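Local coordinates for Glyoxalase/bleomycin resistance protein/dioxygenase (Nocardioides sp., PDB 4MYM), which is of unknown specific function but belongs to the glyoxalase/bleomycin resistance/dioxygenase family, whose members include metal-dependent enzymes and antibiotic-binding proteins, at residues Leu52-Ser57 and Ala64-Pro69; Pro129-Tyr132 and Ala136-Ile139. One frame throughout, in Å; residues are numbered along the deposited sequence.

Interaction 1 precedes interaction 2 along the chain. Their centres lie about 27 Å apart, the nearest atoms about 9 Å, and they do not touch. Each sits where the second and third strands of a four-stranded mixed sheet pair as a hairpin: 56-60 with 63-66 in one sheet, 130-132 with 136-142 in the other. Both sheets have the strand order 1-4-3-2 and carry a helix between their first two strands, 41-51 and 108-120, as expected of the paired beta-alpha-beta-beta-beta modules of the vicinal oxygen chelate fold. The two contacts therefore lie in equivalent hairpins of the two modules. Interaction 1 also borders the second subunit extensively, whereas interaction 2 reaches it through Tyr-132.

Interaction 1: Leu52-Ser57 and Ala64-Pro69; sequences LGYTLS and ADFEGP
Thr-55 and Glu-67 meet through the backbone first: Glu-67 N donates to Thr-55 O at 2.8 Å. The same carbonyl oxygen takes a CA-H...O contact from Phe-66, so two donors share it. Two residues on, Ser-57 N gives its hydrogen to Asp-65 O, also at 2.8 Å. These bonds flank Leu-56 and Phe-66, an antiparallel non-hydrogen-bonded pair in the hairpin of strands 56-60 and 63-66, whose side chains point apart.

Two waters extend the pairing. One accepts from Thr-55 N and donates to Glu-67 O; the other donates to Phe-66 O and shares a hydrogen bond of 3.0 Å with Ser-57 OG. Asp-65 is satisfied elsewhere: OD1 by Ser-58 OG, OD2 by a salt bridge to Lys-159 of the second subunit.

The apolar side is built on the Phe-66 ring. Tyr-54 CB lies over one face of it, displaced toward the rim, a CH-pi contact 3.9 Å from the Phe-66 centroid, while the two rings sit obliquely with planes 44° apart. Leu-56 N lies at the ring's edge. Although Leu-56 starts away from the other strand, Leu-56 CD2 comes back to Phe-66 CE1 at 3.8 Å and to Ala-64 CB at 3.7 Å. With CG beside the backbone N (chi1 -56°), Phe-66 also reaches Tyr-48 and Thr-49 of helix 41-51, joining the hairpin to the helix.

Thr-55 N and O, Ser-57 N and the carbonyls of Asp-65, Phe-66 and Glu-67 thus each have a partner, direct or through water. The chemistry implies a hairpin tied by its own backbone and joined to the second subunit by backbone bonds from Ser-57, by Arg-28 of that subunit at Pro-69 O, and by the Lys-159 bridge, which probably stabilises the Asp-65 charge.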
ATOM      1  N   LEU A  52     -13.750  -8.329  -4.118  1.00 22.41           N
ATOM      2  CA  LEU A  52     -13.579  -7.485  -2.934  1.00 21.79           C
ATOM      3  C   LEU A  52     -14.491  -6.256  -2.853  1.00 22.08           C
ATOM      4  O   LEU A  52     -14.443  -5.546  -1.856  1.00 23.24           O
ATOM      5  CB  LEU A  52     -12.115  -7.044  -2.800  1.00 21.64           C
ATOM      6  CG  LEU A  52     -11.082  -8.160  -2.720  1.00 21.81           C
ATOM      7  CD1 LEU A  52      -9.703  -7.573  -2.488  1.00 22.07           C
ATOM      8  CD2 LEU A  52     -11.462  -9.141  -1.607  1.00 22.25           C
ATOM      9  N   GLY A  53     -15.294  -6.002  -3.885  1.00 21.93           N
ATOM     10  CA  GLY A  53     -16.326  -4.962  -3.841  1.00 22.02           C
ATOM     11  C   GLY A  53     -15.873  -3.537  -4.080  1.00 21.69           C
ATOM     12  O   GLY A  53     -16.570  -2.589  -3.692  1.00 20.97           O
ATOM     13  N   TYR A  54     -14.714  -3.368  -4.717  1.00 20.80           N
ATOM     14  CA  TYR A  54     -14.245  -2.034  -5.070  1.00 19.97           C
ATOM     15  C   TYR A  54     -15.049  -1.520  -6.253  1.00 21.06           C
ATOM     16  O   TYR A  54     -15.579  -2.309  -7.052  1.00 22.46           O
ATOM     17  CB  TYR A  54     -12.727  -2.041  -5.364  1.00 18.85           C
ATOM     18  CG  TYR A  54     -11.871  -2.054  -4.112  1.00 17.55           C
ATOM     19  CD1 TYR A  54     -11.454  -3.253  -3.539  1.00 16.71           C
ATOM     20  CD2 TYR A  54     -11.474  -0.868  -3.494  1.00 16.82           C
ATOM     21  CE1 TYR A  54     -10.684  -3.271  -2.390  1.00 16.57           C
ATOM     22  CE2 TYR A  54     -10.702  -0.886  -2.356  1.00 16.86           C
ATOM     23  CZ  TYR A  54     -10.310  -2.093  -1.806  1.00 15.98           C
ATOM     24  OH  TYR A  54      -9.542  -2.114  -0.662  1.00 16.25           O
ATOM     25  N   THR A  55     -15.171  -0.199  -6.356  1.00 22.54           N
ATOM     26  CA  THR A  55     -15.892   0.416  -7.472  1.00 24.96           C
ATOM     27  C   THR A  55     -14.944   1.294  -8.284  1.00 24.33           C
ATOM     28  O   THR A  55     -14.244   2.128  -7.716  1.00 22.39           O
ATOM     29  CB  THR A  55     -17.063   1.279  -6.959  1.00 26.03           C
ATOM     30  OG1 THR A  55     -17.956   0.455  -6.208  1.00 27.20           O
ATOM     31  CG2 THR A  55     -17.828   1.922  -8.125  1.00 27.12           C
ATOM     32  N   LEU A  56     -14.937   1.099  -9.601  1.00 25.20           N
ATOM     33  CA  LEU A  56     -14.112   1.895 -10.513  1.00 26.27           C
ATOM     34  C   LEU A  56     -14.428   3.381 -10.405  1.00 27.38           C
ATOM     35  O   LEU A  56     -15.595   3.784 -10.346  1.00 25.84           O
ATOM     36  CB  LEU A  56     -14.299   1.446 -11.964  1.00 27.42           C
ATOM     37  CG  LEU A  56     -13.508   0.213 -12.384  1.00 28.33           C
ATOM     38  CD1 LEU A  56     -14.059  -0.344 -13.691  1.00 28.83           C
ATOM     39  CD2 LEU A  56     -12.018   0.528 -12.504  1.00 28.19           C
ATOM     40  N   SER A  57     -13.369   4.179 -10.363  1.00 26.48           N
ATOM     41  CA  SER A  57     -13.460   5.620 -10.197  1.00 27.63           C
ATOM     42  C   SER A  57     -12.919   6.331 -11.438  1.00 27.77           C
ATOM     43  O   SER A  57     -13.515   7.303 -11.913  1.00 27.66           O
ATOM     44  CB  SER A  57     -12.673   6.040  -8.954  1.00 28.52           C
ATOM     45  OG  SER A  57     -12.822   7.425  -8.691  1.00 30.53           O
ATOM     46  N   ALA A  64      -6.290   1.931 -13.871  1.00 21.75           N
ATOM     47  CA  ALA A  64      -7.605   2.077 -13.270  1.00 21.89           C
ATOM     48  C   ALA A  64      -7.424   2.276 -11.774  1.00 21.95           C
ATOM     49  O   ALA A  64      -6.478   1.755 -11.186  1.00 22.61           O
ATOM     50  CB  ALA A  64      -8.463   0.855 -13.553  1.00 21.74           C
ATOM     51  N   ASP A  65      -8.302   3.072 -11.168  1.00 22.80           N
ATOM     52  CA  ASP A  65      -8.372   3.142  -9.722  1.00 22.19           C
ATOM     53  C   ASP A  65      -9.805   3.146  -9.230  1.00 20.93           C
ATOM     54  O   ASP A  65     -10.759   3.265 -10.015  1.00 20.15           O
ATOM     55  CB  ASP A  65      -7.568   4.315  -9.169  1.00 23.55           C
ATOM     56  CG  ASP A  65      -8.141   5.664  -9.533  1.00 24.89           C
ATOM     57  OD1 ASP A  65      -9.209   5.764 -10.176  1.00 26.53           O
ATOM     58  OD2 ASP A  65      -7.489   6.648  -9.144  1.00 26.72           O
ATOM     59  N   PHE A  66      -9.941   2.994  -7.927  1.00 20.41           N
ATOM     60  CA  PHE A  66     -11.232   2.749  -7.311  1.00 22.02           C
ATOM     61  C   PHE A  66     -11.608   3.865  -6.357  1.00 23.53           C
ATOM     62  O   PHE A  66     -10.759   4.670  -5.951  1.00 24.15           O
ATOM     63  CB  PHE A  66     -11.203   1.415  -6.577  1.00 21.41           C
ATOM     64  CG  PHE A  66     -10.804   0.266  -7.449  1.00 20.52           C
ATOM     65  CD1 PHE A  66     -11.640  -0.176  -8.451  1.00 20.60           C
ATOM     66  CD2 PHE A  66      -9.588  -0.369  -7.268  1.00 20.77           C
ATOM     67  CE1 PHE A  66     -11.286  -1.236  -9.265  1.00 20.31           C
ATOM     68  CE2 PHE A  66      -9.215  -1.425  -8.080  1.00 20.65           C
ATOM     69  CZ  PHE A  66     -10.065  -1.860  -9.088  1.00 20.79           C
ATOM     70  N   GLU A  67     -12.888   3.894  -5.997  1.00 25.78           N
ATOM     71  CA  GLU A  67     -13.442   4.948  -5.152  1.00 27.50           C
ATOM     72  C   GLU A  67     -12.970   4.832  -3.707  1.00 27.92           C
ATOM     73  O   GLU A  67     -12.695   3.733  -3.211  1.00 26.98           O
ATOM     74  CB  GLU A  67     -14.981   4.925  -5.199  1.00 30.84           C
ATOM     75  CG  GLU A  67     -15.554   5.447  -6.510  1.00 33.55           C
ATOM     76  CD  GLU A  67     -17.075   5.555  -6.518  1.00 37.75           C
ATOM     77  OE1 GLU A  67     -17.758   4.867  -5.715  1.00 39.06           O
ATOM     78  OE2 GLU A  67     -17.590   6.334  -7.353  1.00 41.61           O
ATOM     79  N   GLY A  68     -12.862   5.983  -3.043  1.00 26.64           N
ATOM     80  CA  GLY A  68     -12.629   6.032  -1.604  1.00 26.17           C
ATOM     81  C   GLY A  68     -13.931   5.712  -0.887  1.00 26.98           C
ATOM     82  O   GLY A  68     -14.868   5.213  -1.508  1.00 26.48           O
ATOM     83  N   PRO A  69     -14.019   6.016   0.417  1.00 27.97           N
ATOM     84  CA  PRO A  69     -13.065   6.758   1.247  1.00 27.96           C
ATOM     85  C   PRO A  69     -11.831   5.965   1.653  1.00 27.46           C
ATOM     86  O   PRO A  69     -11.746   4.759   1.395  1.00 27.28           O
ATOM     87  CB  PRO A  69     -13.893   7.102   2.491  1.00 29.19           C
ATOM     88  CG  PRO A  69     -14.837   5.959   2.613  1.00 29.61           C
ATOM     89  CD  PRO A  69     -15.195   5.584   1.199  1.00 28.89           C
TER
HETATM   90  O   HOH W   1     -14.198   1.392  -4.123  1.00 18.92           O
HETATM   91  O   HOH W   2     -10.776   7.504  -6.448  1.00 29.33           O

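Interaction 2: Pro129-Tyr132 and Ala136-Ile139; sequences PADY and ARCI
Pro-129 packs its ring alongside Ile-139, Pro-129 CG to Ile-139 CG2 at 3.7 Å. Its CB sits 3.4 Å from Arg-137 NH2, and Pro-129 C and Ala-130 N lie over one guanidinium face, off toward its rim. Ala-130 forms a hydrogen-bonded antiparallel pair with Cys-138: Ala-130 O accepts from Cys-138 N at 3.0 Å, whereas the return bond from Ala-130 N to Cys-138 O is weak. Asp-131 pairs with Arg-137 without backbone bonds. Arg-137 runs out extended with CG opposite the backbone N (chi1 179°), and its NH1 reaches Asp-131 OD1 at 2.9 Å in a salt bridge. OD1 lies in the guanidinium plane at its edge, while NH1 comes from above the carboxylate, the planes being 79° apart. Tyr-132 N donates to Ala-136 O at 2.8 Å. Tyr-132 CE2 lies 3.7 Å from Cys-138 CB, and SG makes an oblique sulfur-aromatic contact.

In this antiparallel beta hairpin, 130-132 is the outermost strand of its sheet within the chain. A water accepting from Tyr-132 OH donates to Cys-138 O at 2.7 Å, probably making good the weak direct bond. From strand 136-142, Arg-137 bridges Asp-131 and Asp-112, probably helping tie the hairpin to helix 108-120 through charge.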
ATOM      1  N   PRO A 129      -8.972 -19.395   9.158  1.00 20.48           N
ATOM      2  CA  PRO A 129      -8.745 -18.504  10.277  1.00 20.66           C
ATOM      3  C   PRO A 129      -7.922 -19.163  11.376  1.00 21.18           C
ATOM      4  O   PRO A 129      -8.125 -20.346  11.672  1.00 21.34           O
ATOM      5  CB  PRO A 129     -10.165 -18.201  10.769  1.00 20.25           C
ATOM      6  CG  PRO A 129     -10.999 -18.274   9.543  1.00 20.36           C
ATOM      7  CD  PRO A 129     -10.369 -19.356   8.692  1.00 20.51           C
ATOM      8  N   ALA A 130      -6.984 -18.420  11.949  1.00 20.90           N
ATOM      9  CA  ALA A 130      -6.193 -18.919  13.081  1.00 21.15           C
ATOM     10  C   ALA A 130      -5.723 -17.776  13.945  1.00 22.14           C
ATOM     11  O   ALA A 130      -5.681 -16.626  13.496  1.00 21.89           O
ATOM     12  CB  ALA A 130      -4.995 -19.729  12.586  1.00 21.90           C
ATOM     13  N   ASP A 131      -5.373 -18.106  15.186  1.00 21.69           N
ATOM     14  CA  ASP A 131      -4.751 -17.172  16.109  1.00 23.76           C
ATOM     15  C   ASP A 131      -3.240 -17.238  15.959  1.00 24.79           C
ATOM     16  O   ASP A 131      -2.645 -18.327  15.895  1.00 24.78           O
ATOM     17  CB  ASP A 131      -5.161 -17.481  17.553  1.00 24.53           C
ATOM     18  CG  ASP A 131      -6.655 -17.320  17.781  1.00 26.07           C
ATOM     19  OD1 ASP A 131      -7.344 -16.720  16.917  1.00 27.13           O
ATOM     20  OD2 ASP A 131      -7.143 -17.769  18.835  1.00 27.51           O
ATOM     21  N   TYR A 132      -2.616 -16.066  15.890  1.00 22.85           N
ATOM     22  CA  TYR A 132      -1.190 -15.982  15.656  1.00 22.36           C
ATOM     23  C   TYR A 132      -0.464 -15.468  16.887  1.00 23.26           C
ATOM     24  O   TYR A 132      -1.077 -14.854  17.761  1.00 23.86           O
ATOM     25  CB  TYR A 132      -0.913 -15.103  14.427  1.00 21.45           C
ATOM     26  CG  TYR A 132      -1.309 -15.824  13.162  1.00 20.68           C
ATOM     27  CD1 TYR A 132      -0.381 -16.595  12.463  1.00 19.89           C
ATOM     28  CD2 TYR A 132      -2.627 -15.819  12.726  1.00 19.20           C
ATOM     29  CE1 TYR A 132      -0.744 -17.291  11.335  1.00 19.57           C
ATOM     30  CE2 TYR A 132      -3.001 -16.512  11.593  1.00 19.25           C
ATOM     31  CZ  TYR A 132      -2.052 -17.245  10.904  1.00 18.40           C
ATOM     32  OH  TYR A 132      -2.427 -17.929   9.798  1.00 18.02           O
ATOM     33  N   ALA A 136      -3.305 -11.705  17.349  1.00 21.83           N
ATOM     34  CA  ALA A 136      -4.348 -11.428  16.367  1.00 20.55           C
ATOM     35  C   ALA A 136      -4.869 -12.702  15.749  1.00 20.30           C
ATOM     36  O   ALA A 136      -4.137 -13.693  15.621  1.00 20.81           O
ATOM     37  CB  ALA A 136      -3.822 -10.498  15.277  1.00 20.51           C
ATOM     38  N   ARG A 137      -6.145 -12.667  15.351  1.00 20.02           N
ATOM     39  CA  ARG A 137      -6.745 -13.695  14.549  1.00 19.85           C
ATOM     40  C   ARG A 137      -6.733 -13.178  13.111  1.00 19.82           C
ATOM     41  O   ARG A 137      -7.254 -12.087  12.840  1.00 19.11           O
ATOM     42  CB  ARG A 137      -8.168 -13.995  15.030  1.00 20.75           C
ATOM     43  CG  ARG A 137      -8.892 -15.055  14.224  1.00 20.99           C
ATOM     44  CD  ARG A 137     -10.101 -15.598  14.978  1.00 21.35           C
ATOM     45  NE  ARG A 137     -10.657 -16.799  14.375  1.00 21.27           N
ATOM     46  CZ  ARG A 137     -10.253 -18.048  14.626  1.00 22.34           C
ATOM     47  NH1 ARG A 137      -9.257 -18.295  15.458  1.00 22.70           N
ATOM     48  NH2 ARG A 137     -10.858 -19.072  14.024  1.00 22.19           N
ATOM     49  N   CYS A 138      -6.108 -13.944  12.213  1.00 18.98           N
ATOM     50  CA  CYS A 138      -5.810 -13.489  10.850  1.00 19.17           C
ATOM     51  C   CYS A 138      -6.180 -14.466   9.767  1.00 18.94           C
ATOM     52  O   CYS A 138      -6.198 -15.691   9.982  1.00 18.64           O
ATOM     53  CB  CYS A 138      -4.314 -13.208  10.694  1.00 19.38           C
ATOM     54  SG  CYS A 138      -3.638 -12.140  11.957  1.00 19.73           S
ATOM     55  N   ILE A 139      -6.450 -13.910   8.587  1.00 18.38           N
ATOM     56  CA  ILE A 139      -6.557 -14.688   7.368  1.00 17.77           C
ATOM     57  C   ILE A 139      -5.740 -13.991   6.275  1.00 17.36           C
ATOM     58  O   ILE A 139      -5.614 -12.757   6.261  1.00 16.46           O
ATOM     59  CB  ILE A 139      -8.016 -14.893   6.920  1.00 17.41           C
ATOM     60  CG1 ILE A 139      -8.764 -13.556   6.817  1.00 17.02           C
ATOM     61  CG2 ILE A 139      -8.711 -15.840   7.909  1.00 18.13           C
ATOM     62  CD1 ILE A 139     -10.229 -13.689   6.458  1.00 16.93           C
TER
HETATM   63  O   HOH W   3      -5.007 -17.849   8.996  1.00 21.07           O